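PDB 2DDZ: 190aa long hypothetical protein from Pyrococcus horikoshii, which is of unknown function, belongs to the DUF366 family within the class II tRNA synthetase clan, and assembles as a hexamer. Local coordinates for residues E[35-46]-E[63-74]; E[117-125]-E[133-141]. One frame throughout, in Å; residues are numbered along the deposited sequence.

Overall arrangement
Contacts 1 and 2 join neighbouring strands of one mixed sheet and are both largely buried, their centres about 9 Å apart. Strand 68-75 of contact 1 lies beside strand 131-139 of contact 2, with Tyr-71 N to Ile-136 O at 2.7 Å, a probable hydrogen bond. Contact 1 pairs 35-46 with 63-74, joined by a connection that holds helix 54-59, and runs from a buried apolar stretch to a salt bridge beside a bulge and a more exposed polar end beyond it. Contact 2, between 117-125 and 133-141, joins the two strands of a local hairpin; it is shorter, has no salt bridge across it, and at Ile-124 reaches a second subunit. Side chains of the two contacts also meet.

Contact 1 of 2, residues E[35-46]-E[63-74]; sequences DSLVVFRGKCNV and IKGDDMVHYILE
Strands 36-45 and 68-74 run antiparallel, their axes 4.7 Å apart at closest approach, with paired N-H···O bonds from Ser-36/Glu-74 to Gly-42/Met-68. Phe-40 and His-70 meet on one face of this pairing. The CB of His-70 stands over the phenyl face in a CH-pi contact, 3.5 Å from the ring centroid, while the two rings, their planes 29° apart, barely overlap. With chi1 at 53°, CG of Phe-40 lies between its own backbone N and carbonyl carbon, which turns the ring toward the partner strand, with Ile-72 CD1 near its plane at the edge. Beyond Gly-42 a beta bulge shifts the register by one residue; the partner chain turns a corner at Asp-66 and Asp-67, and on its far side, in strand 64-65, Gly-65 O accepts from Cys-44 N at 2.9 Å. His-70 NE2 makes a weak bond to Lys-43 O, its ND1 being bonded to His-135. On the opposite face Val-39 CG2 lies alongside the Tyr-71 ring, 3.8 Å from CD2, against helix 161-184, where Tyr-71 OH and Ser-168 OG share a hydrogen bond. The extended Arg-41 side chain brings NE to 3.1 Å from Asp-67 OD1, on its syn side, in a salt bridge whose guanidinium and carboxylate planes are 34° apart.

Contact 2 of 2, residues E[117-125]-E[133-141]; sequences GRKLSISIA and KIHIGLNVK
The His-135 imidazole is met at its edge by Ile-122 CD1, which comes near the ring plane at 3.9 Å from CE1, while Tyr-16 stacks on the ring and NE2 is hydrogen-bonded to His-70 ND1. A chi1 of 62° sends Ile-122 CG1 over Gly-137, which has no side chain, and the isoleucine crosses the His-135 side chain at a slant. The segments belong to the two strands of a beta hairpin, 118-128 and 131-139; the paired parts 121-125 and 133-139 run at 177° between their N-to-C directions. Hydrogen-bonded pairs Ile-122/Gly-137 and Ile-124/His-135 alternate with non-hydrogen-bonded pairs, and the run ends where Asn-139 N meets Leu-120 O at 3.0 Å, almost straight at 173°. The other face carries Ser-121, Ser-123 and Ala-125 against Leu-138, Ile-136 and Ile-134. Helix 81-100 packs there, touching Ile-136 through Ile-92 and Leu-95. Leu-138 CD2 presses on Ser-121 CB at 3.4 Å, tighter than usual van der Waals contact, and Ser-121 OG is bonded to Ile-113 N of the neighbouring strand 112-115. Near the start of 117-125, Lys-119 curls back so that NZ reaches Ser-121 O at 2.9 Å. On the His-135 side, Ile-124 also packs on Val-186 of a second subunit. The carbonyl of His-135 is gripped twice: Ile-124 N donates to O at 3.1 Å, and Ser-123 OG, itself also bonded to Gln-88 NE2, donates to the same O at 2.8 Å.

Contact 1 of 2, residues E[35-46]-E[63-74]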
loop_
_atom_site.group_PDB
_atom_site.type_symbol
_atom_site.label_atom_id
_atom_site.label_comp_id
_atom_site.label_asym_id
_atom_site.label_seq_id
_atom_site.Cartn_x
_atom_site.Cartn_y
_atom_site.Cartn_z
ATOM N N ASP E 35 -16.048 -7.966 -6.478
ATOM C CA ASP E 35 -15.901 -7.233 -7.726
ATOM C C ASP E 35 -17.162 -7.368 -8.561
ATOM O O ASP E 35 -17.672 -8.477 -8.747
ATOM C CB ASP E 35 -14.687 -7.754 -8.504
ATOM C CG ASP E 35 -13.371 -7.427 -7.810
ATOM O OD1 ASP E 35 -13.423 -6.739 -6.765
ATOM O OD2 ASP E 35 -12.297 -7.844 -8.302
ATOM N N SER E 36 -17.674 -6.238 -9.058
ATOM C CA SER E 36 -18.884 -6.281 -9.867
ATOM C C SER E 36 -19.122 -5.131 -10.844
ATOM O O SER E 36 -18.586 -4.025 -10.713
ATOM C CB SER E 36 -20.116 -6.405 -8.966
ATOM O OG SER E 36 -20.352 -5.206 -8.251
ATOM N N LEU E 37 -19.958 -5.430 -11.833
ATOM C CA LEU E 37 -20.358 -4.479 -12.844
ATOM C C LEU E 37 -21.881 -4.595 -12.910
ATOM O O LEU E 37 -22.417 -5.687 -13.094
ATOM C CB LEU E 37 -19.722 -4.829 -14.192
ATOM C CG LEU E 37 -20.230 -4.033 -15.406
ATOM C CD1 LEU E 37 -19.992 -2.530 -15.233
ATOM C CD2 LEU E 37 -19.529 -4.546 -16.639
ATOM N N VAL E 38 -22.562 -3.471 -12.712
ATOM C CA VAL E 38 -24.018 -3.415 -12.756
ATOM C C VAL E 38 -24.400 -2.467 -13.885
ATOM O O VAL E 38 -24.002 -1.307 -13.894
ATOM C CB VAL E 38 -24.606 -2.869 -11.440
ATOM C CG1 VAL E 38 -26.135 -2.825 -11.531
ATOM C CG2 VAL E 38 -24.165 -3.739 -10.271
ATOM N N VAL E 39 -25.177 -2.969 -14.834
ATOM C CA VAL E 39 -25.595 -2.176 -15.983
ATOM C C VAL E 39 -27.089 -1.957 -15.972
ATOM O O VAL E 39 -27.868 -2.897 -15.825
ATOM C CB VAL E 39 -25.183 -2.873 -17.282
ATOM C CG1 VAL E 39 -25.582 -2.043 -18.480
ATOM C CG2 VAL E 39 -23.672 -3.119 -17.259
ATOM N N PHE E 40 -27.484 -0.700 -16.114
ATOM C CA PHE E 40 -28.889 -0.350 -16.134
ATOM C C PHE E 40 -29.153 0.832 -17.057
ATOM O O PHE E 40 -28.233 1.396 -17.660
ATOM C CB PHE E 40 -29.383 -0.022 -14.726
ATOM C CG PHE E 40 -28.566 1.023 -14.018
ATOM C CD1 PHE E 40 -27.266 0.740 -13.608
ATOM C CD2 PHE E 40 -29.096 2.283 -13.743
ATOM C CE1 PHE E 40 -26.510 1.686 -12.899
ATOM C CE2 PHE E 40 -28.347 3.244 -13.031
ATOM C CZ PHE E 40 -27.048 2.947 -12.617
ATOM N N ARG E 41 -30.425 1.202 -17.166
ATOM C CA ARG E 41 -30.838 2.312 -18.005
ATOM C C ARG E 41 -31.790 3.212 -17.223
ATOM O O ARG E 41 -32.545 2.747 -16.362
ATOM C CB ARG E 41 -31.510 1.787 -19.279
ATOM C CG ARG E 41 -31.834 2.847 -20.321
ATOM C CD ARG E 41 -32.502 2.206 -21.542
ATOM N NE ARG E 41 -32.930 3.177 -22.553
ATOM C CZ ARG E 41 -33.587 2.864 -23.670
ATOM N NH1 ARG E 41 -33.902 1.601 -23.933
ATOM N NH2 ARG E 41 -33.932 3.814 -24.529
ATOM N N GLY E 42 -31.738 4.508 -17.511
ATOM C CA GLY E 42 -32.601 5.438 -16.811
ATOM C C GLY E 42 -32.161 6.870 -17.005
ATOM O O GLY E 42 -31.336 7.164 -17.877
ATOM N N LYS E 43 -32.721 7.761 -16.193
ATOM C CA LYS E 43 -32.399 9.180 -16.254
ATOM C C LYS E 43 -31.083 9.471 -15.546
ATOM O O LYS E 43 -30.606 8.681 -14.721
ATOM C CB LYS E 43 -33.494 10.005 -15.577
ATOM C CG LYS E 43 -34.867 9.871 -16.197
ATOM C CD LYS E 43 -35.899 10.663 -15.408
ATOM C CE LYS E 43 -37.289 10.461 -15.987
ATOM N NZ LYS E 43 -37.680 9.014 -15.982
ATOM N N CYS E 44 -30.510 10.622 -15.868
ATOM C CA CYS E 44 -29.263 11.050 -15.259
ATOM C C CYS E 44 -29.404 12.474 -14.740
ATOM O O CYS E 44 -29.490 13.417 -15.522
ATOM C CB CYS E 44 -28.120 10.991 -16.273
ATOM S SG CYS E 44 -26.537 11.590 -15.622
ATOM N N ASN E 45 -29.458 12.624 -13.424
ATOM C CA ASN E 45 -29.549 13.939 -12.819
ATOM C C ASN E 45 -28.720 13.879 -11.543
ATOM O O ASN E 45 -29.214 13.533 -10.463
ATOM C CB ASN E 45 -31.005 14.300 -12.529
ATOM C CG ASN E 45 -31.155 15.713 -12.002
ATOM O OD1 ASN E 45 -30.336 16.587 -12.295
ATOM N ND2 ASN E 45 -32.206 15.948 -11.231
ATOM N N VAL E 46 -27.442 14.214 -11.685
ATOM C CA VAL E 46 -26.500 14.150 -10.576
ATOM C C VAL E 46 -26.624 15.255 -9.558
ATOM O O VAL E 46 -26.469 16.424 -9.885
ATOM C CB VAL E 46 -25.030 14.142 -11.078
ATOM C CG1 VAL E 46 -24.081 13.930 -9.899
ATOM C CG2 VAL E 46 -24.835 13.059 -12.119
ATOM N N ILE E 63 -25.154 17.803 -14.722
ATOM C CA ILE E 63 -24.929 16.502 -15.331
ATOM C C ILE E 63 -26.331 15.905 -15.462
ATOM O O ILE E 63 -26.838 15.272 -14.532
ATOM C CB ILE E 63 -24.042 15.595 -14.446
ATOM C CG1 ILE E 63 -22.777 16.342 -14.022
ATOM C CG2 ILE E 63 -23.601 14.377 -15.236
ATOM C CD1 ILE E 63 -21.895 16.753 -15.190
ATOM N N LYS E 64 -26.962 16.133 -16.612
ATOM C CA LYS E 64 -28.318 15.643 -16.855
ATOM C C LYS E 64 -28.558 14.969 -18.203
ATOM O O LYS E 64 -27.831 15.181 -19.177
ATOM C CB LYS E 64 -29.328 16.783 -16.717
ATOM C CG LYS E 64 -29.505 17.335 -15.320
ATOM C CD LYS E 64 -30.550 18.446 -15.334
ATOM C CE LYS E 64 -30.774 19.035 -13.951
ATOM N NZ LYS E 64 -31.814 20.104 -13.976
ATOM N N GLY E 65 -29.615 14.165 -18.235
ATOM C CA GLY E 65 -30.018 13.449 -19.429
ATOM C C GLY E 65 -31.303 12.759 -19.043
ATOM O O GLY E 65 -31.516 12.492 -17.857
ATOM N N ASP E 66 -32.176 12.485 -20.007
ATOM C CA ASP E 66 -33.426 11.809 -19.673
ATOM C C ASP E 66 -33.339 10.311 -19.911
ATOM O O ASP E 66 -34.110 9.543 -19.344
ATOM C CB ASP E 66 -34.596 12.393 -20.478
ATOM C CG ASP E 66 -34.955 13.813 -20.051
ATOM O OD1 ASP E 66 -35.116 14.062 -18.831
ATOM O OD2 ASP E 66 -35.087 14.680 -20.941
ATOM N N ASP E 67 -32.390 9.895 -20.742
ATOM C CA ASP E 67 -32.239 8.485 -21.057
ATOM C C ASP E 67 -30.772 8.138 -21.305
ATOM O O ASP E 67 -30.184 8.549 -22.309
ATOM C CB ASP E 67 -33.084 8.161 -22.284
ATOM C CG ASP E 67 -33.302 6.686 -22.459
ATOM O OD1 ASP E 67 -33.512 5.998 -21.434
ATOM O OD2 ASP E 67 -33.282 6.220 -23.617
ATOM N N MET E 68 -30.200 7.344 -20.403
ATOM C CA MET E 68 -28.786 6.979 -20.490
ATOM C C MET E 68 -28.539 5.540 -20.036
ATOM O O MET E 68 -29.275 5.006 -19.199
ATOM C CB MET E 68 -27.993 7.957 -19.596
ATOM C CG MET E 68 -26.460 7.962 -19.687
ATOM S SD MET E 68 -25.689 9.148 -18.528
ATOM C CE MET E 68 -25.704 10.486 -19.464
ATOM N N VAL E 69 -27.518 4.908 -20.613
ATOM C CA VAL E 69 -27.109 3.558 -20.220
ATOM C C VAL E 69 -25.988 3.787 -19.187
ATOM O O VAL E 69 -24.969 4.420 -19.494
ATOM C CB VAL E 69 -26.538 2.746 -21.415
ATOM C CG1 VAL E 69 -25.913 1.450 -20.912
ATOM C CG2 VAL E 69 -27.647 2.419 -22.410
ATOM N N HIS E 70 -26.181 3.287 -17.970
ATOM C CA HIS E 70 -25.203 3.473 -16.898
ATOM C C HIS E 70 -24.390 2.230 -16.578
ATOM O O HIS E 70 -24.912 1.105 -16.596
ATOM C CB HIS E 70 -25.914 3.917 -15.612
ATOM C CG HIS E 70 -26.682 5.195 -15.751
ATOM N ND1 HIS E 70 -26.074 6.433 -15.766
ATOM C CD2 HIS E 70 -28.010 5.427 -15.888
ATOM C CE1 HIS E 70 -26.993 7.371 -15.906
ATOM N NE2 HIS E 70 -28.178 6.787 -15.982
ATOM N N TYR E 71 -23.110 2.430 -16.278
ATOM C CA TYR E 71 -22.246 1.315 -15.899
ATOM C C TYR E 71 -21.633 1.660 -14.563
ATOM O O TYR E 71 -20.957 2.676 -14.432
ATOM C CB TYR E 71 -21.107 1.082 -16.898
ATOM C CG TYR E 71 -21.541 0.821 -18.312
ATOM C CD1 TYR E 71 -22.026 1.856 -19.107
ATOM C CD2 TYR E 71 -21.452 -0.460 -18.869
ATOM C CE1 TYR E 71 -22.411 1.633 -20.428
ATOM C CE2 TYR E 71 -21.839 -0.697 -20.198
ATOM C CZ TYR E 71 -22.316 0.363 -20.968
ATOM O OH TYR E 71 -22.691 0.163 -22.272
ATOM N N ILE E 72 -21.875 0.823 -13.567
ATOM C CA ILE E 72 -21.316 1.061 -12.255
ATOM C C ILE E 72 -20.410 -0.088 -11.911
ATOM O O ILE E 72 -20.839 -1.230 -11.763
ATOM C CB ILE E 72 -22.401 1.219 -11.205
ATOM C CG1 ILE E 72 -23.017 2.604 -11.357
ATOM C CG2 ILE E 72 -21.821 1.048 -9.803
ATOM C CD1 ILE E 72 -24.347 2.673 -10.750
ATOM N N LEU E 73 -19.134 0.241 -11.800
ATOM C CA LEU E 73 -18.116 -0.729 -11.509
ATOM C C LEU E 73 -17.498 -0.556 -10.126
ATOM O O LEU E 73 -17.236 0.567 -9.687
ATOM C CB LEU E 73 -17.043 -0.629 -12.584
ATOM C CG LEU E 73 -15.823 -1.528 -12.428
ATOM C CD1 LEU E 73 -16.260 -2.983 -12.464
ATOM C CD2 LEU E 73 -14.841 -1.226 -13.542
ATOM N N GLU E 74 -17.299 -1.674 -9.429
ATOM C CA GLU E 74 -16.655 -1.653 -8.122
ATOM C C GLU E 74 -15.639 -2.785 -8.040
ATOM O O GLU E 74 -15.944 -3.943 -8.297
ATOM C CB GLU E 74 -17.659 -1.766 -6.971
ATOM C CG GLU E 74 -17.000 -1.525 -5.599
ATOM C CD GLU E 74 -18.000 -1.133 -4.511
ATOM O OE1 GLU E 74 -19.172 -1.546 -4.598
ATOM O OE2 GLU E 74 -17.614 -0.431 -3.552
HETATM O O HOH W 1 -20.835 -2.303 -8.986
HETATM O O HOH W 2 -26.688 18.222 -12.138
#

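Contact 2 of 2, residues E[117-125]-E[133-141]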
loop_
_atom_site.group_PDB
_atom_site.type_symbol
_atom_site.label_atom_id
_atom_site.label_comp_id
_atom_site.label_asym_id
_atom_site.label_seq_id
_atom_site.Cartn_x
_atom_site.Cartn_y
_atom_site.Cartn_z
ATOM N N GLY E 117 -17.255 14.706 -33.773
ATOM C CA GLY E 117 -17.096 15.876 -32.924
ATOM C C GLY E 117 -18.121 16.077 -31.820
ATOM O O GLY E 117 -18.075 17.084 -31.121
ATOM N N ARG E 118 -19.031 15.124 -31.651
ATOM C CA ARG E 118 -20.080 15.217 -30.632
ATOM C C ARG E 118 -19.869 14.212 -29.482
ATOM O O ARG E 118 -19.537 13.042 -29.716
ATOM C CB ARG E 118 -21.430 14.995 -31.315
ATOM C CG ARG E 118 -21.676 15.990 -32.449
ATOM C CD ARG E 118 -22.839 15.581 -33.332
ATOM N NE ARG E 118 -24.110 15.605 -32.611
ATOM C CZ ARG E 118 -25.208 14.974 -33.019
ATOM N NH1 ARG E 118 -25.189 14.273 -34.146
ATOM N NH2 ARG E 118 -26.322 15.038 -32.300
ATOM N N LYS E 119 -20.067 14.665 -28.245
ATOM C CA LYS E 119 -19.855 13.808 -27.076
ATOM C C LYS E 119 -20.996 12.845 -26.780
ATOM O O LYS E 119 -22.140 13.250 -26.577
ATOM C CB LYS E 119 -19.570 14.657 -25.826
ATOM C CG LYS E 119 -18.933 13.866 -24.673
ATOM C CD LYS E 119 -18.353 14.773 -23.584
ATOM C CE LYS E 119 -19.441 15.575 -22.869
ATOM N NZ LYS E 119 -20.457 14.699 -22.215
ATOM N N LEU E 120 -20.656 11.561 -26.733
ATOM C CA LEU E 120 -21.615 10.495 -26.469
ATOM C C LEU E 120 -21.715 10.086 -25.005
ATOM O O LEU E 120 -22.777 9.657 -24.544
ATOM C CB LEU E 120 -21.220 9.256 -27.283
ATOM C CG LEU E 120 -21.923 7.917 -27.018
ATOM C CD1 LEU E 120 -23.351 7.962 -27.570
ATOM C CD2 LEU E 120 -21.131 6.786 -27.696
ATOM N N SER E 121 -20.617 10.247 -24.269
ATOM C CA SER E 121 -20.554 9.788 -22.881
ATOM C C SER E 121 -20.154 10.758 -21.774
ATOM O O SER E 121 -19.835 11.914 -22.007
ATOM C CB SER E 121 -19.572 8.618 -22.815
ATOM O OG SER E 121 -18.252 9.081 -23.100
ATOM N N ILE E 122 -20.199 10.231 -20.556
ATOM C CA ILE E 122 -19.764 10.912 -19.341
ATOM C C ILE E 122 -19.167 9.782 -18.512
ATOM O O ILE E 122 -19.562 8.610 -18.648
ATOM C CB ILE E 122 -20.897 11.595 -18.538
ATOM C CG1 ILE E 122 -21.913 10.561 -18.049
ATOM C CG2 ILE E 122 -21.509 12.731 -19.375
ATOM C CD1 ILE E 122 -22.835 11.100 -16.968
ATOM N N SER E 123 -18.199 10.113 -17.671
ATOM C CA SER E 123 -17.552 9.086 -16.875
ATOM C C SER E 123 -16.768 9.696 -15.737
ATOM O O SER E 123 -16.428 10.874 -15.762
ATOM C CB SER E 123 -16.602 8.265 -17.769
ATOM O OG SER E 123 -15.998 7.189 -17.067
ATOM N N ILE E 124 -16.484 8.878 -14.735
ATOM C CA ILE E 124 -15.711 9.329 -13.610
ATOM C C ILE E 124 -15.144 8.121 -12.893
ATOM O O ILE E 124 -15.782 7.063 -12.833
ATOM C CB ILE E 124 -16.571 10.212 -12.654
ATOM C CG1 ILE E 124 -15.660 11.249 -11.979
ATOM C CG2 ILE E 124 -17.301 9.349 -11.623
ATOM C CD1 ILE E 124 -14.664 10.630 -11.042
ATOM N N ALA E 125 -13.923 8.272 -12.387
ATOM C CA ALA E 125 -13.245 7.202 -11.660
ATOM C C ALA E 125 -12.720 7.732 -10.345
ATOM O O ALA E 125 -12.132 8.806 -10.305
ATOM C CB ALA E 125 -12.089 6.661 -12.481
ATOM N N LYS E 133 -14.172 2.757 -7.555
ATOM C CA LYS E 133 -15.517 2.970 -8.063
ATOM C C LYS E 133 -15.506 3.754 -9.355
ATOM O O LYS E 133 -14.978 4.865 -9.410
ATOM C CB LYS E 133 -16.367 3.716 -7.028
ATOM C CG LYS E 133 -16.868 2.825 -5.922
ATOM C CD LYS E 133 -17.686 1.677 -6.501
ATOM C CE LYS E 133 -18.953 2.159 -7.235
ATOM N NZ LYS E 133 -20.186 2.112 -6.387
ATOM N N ILE E 134 -16.117 3.178 -10.388
ATOM C CA ILE E 134 -16.179 3.796 -11.712
ATOM C C ILE E 134 -17.588 3.912 -12.295
ATOM O O ILE E 134 -18.389 2.993 -12.187
ATOM C CB ILE E 134 -15.360 2.977 -12.756
ATOM C CG1 ILE E 134 -13.900 2.844 -12.329
ATOM C CG2 ILE E 134 -15.465 3.623 -14.124
ATOM C CD1 ILE E 134 -13.391 4.026 -11.574
ATOM N N HIS E 135 -17.886 5.040 -12.923
ATOM C CA HIS E 135 -19.171 5.196 -13.588
ATOM C C HIS E 135 -18.971 5.565 -15.048
ATOM O O HIS E 135 -18.103 6.361 -15.383
ATOM C CB HIS E 135 -20.055 6.279 -12.952
ATOM C CG HIS E 135 -21.293 6.581 -13.753
ATOM N ND1 HIS E 135 -21.376 7.640 -14.630
ATOM C CD2 HIS E 135 -22.471 5.916 -13.858
ATOM C CE1 HIS E 135 -22.549 7.615 -15.242
ATOM N NE2 HIS E 135 -23.230 6.579 -14.793
ATOM N N ILE E 136 -19.766 4.961 -15.919
ATOM C CA ILE E 136 -19.720 5.293 -17.334
ATOM C C ILE E 136 -21.171 5.477 -17.721
ATOM O O ILE E 136 -22.028 4.708 -17.293
ATOM C CB ILE E 136 -19.147 4.178 -18.229
ATOM C CG1 ILE E 136 -17.664 3.946 -17.939
ATOM C CG2 ILE E 136 -19.354 4.553 -19.692
ATOM C CD1 ILE E 136 -17.435 3.160 -16.682
ATOM N N GLY E 137 -21.440 6.503 -18.519
ATOM C CA GLY E 137 -22.793 6.768 -18.953
ATOM C C GLY E 137 -22.793 7.058 -20.436
ATOM O O GLY E 137 -21.946 7.802 -20.916
ATOM N N LEU E 138 -23.718 6.449 -21.168
ATOM C CA LEU E 138 -23.809 6.682 -22.604
ATOM C C LEU E 138 -25.208 7.191 -22.902
ATOM O O LEU E 138 -26.195 6.553 -22.524
ATOM C CB LEU E 138 -23.557 5.391 -23.391
ATOM C CG LEU E 138 -22.237 4.643 -23.171
ATOM C CD1 LEU E 138 -22.198 3.448 -24.110
ATOM C CD2 LEU E 138 -21.037 5.564 -23.432
ATOM N N ASN E 139 -25.292 8.345 -23.561
ATOM C CA ASN E 139 -26.589 8.922 -23.922
ATOM C C ASN E 139 -27.336 7.959 -24.847
ATOM O O ASN E 139 -26.755 7.433 -25.800
ATOM C CB ASN E 139 -26.425 10.246 -24.686
ATOM C CG ASN E 139 -25.765 11.343 -23.866
ATOM O OD1 ASN E 139 -26.227 11.695 -22.785
ATOM N ND2 ASN E 139 -24.684 11.906 -24.400
ATOM N N VAL E 140 -28.608 7.710 -24.547
ATOM C CA VAL E 140 -29.440 6.878 -25.412
ATOM C C VAL E 140 -30.021 7.920 -26.393
ATOM O O VAL E 140 -29.964 7.749 -27.614
ATOM C CB VAL E 140 -30.582 6.201 -24.638
ATOM C CG1 VAL E 140 -31.517 5.487 -25.611
ATOM C CG2 VAL E 140 -30.005 5.199 -23.640
ATOM N N LYS E 141 -30.547 9.001 -25.813
ATOM C CA LYS E 141 -31.105 10.135 -26.532
ATOM C C LYS E 141 -30.311 11.365 -26.045
ATOM O O LYS E 141 -29.560 11.281 -25.056
ATOM C CB LYS E 141 -32.584 10.366 -26.172
ATOM C CG LYS E 141 -33.496 9.142 -26.220
ATOM C CD LYS E 141 -34.896 9.466 -25.652
ATOM C CE LYS E 141 -35.731 8.207 -25.396
ATOM N NZ LYS E 141 -35.828 7.339 -26.604
#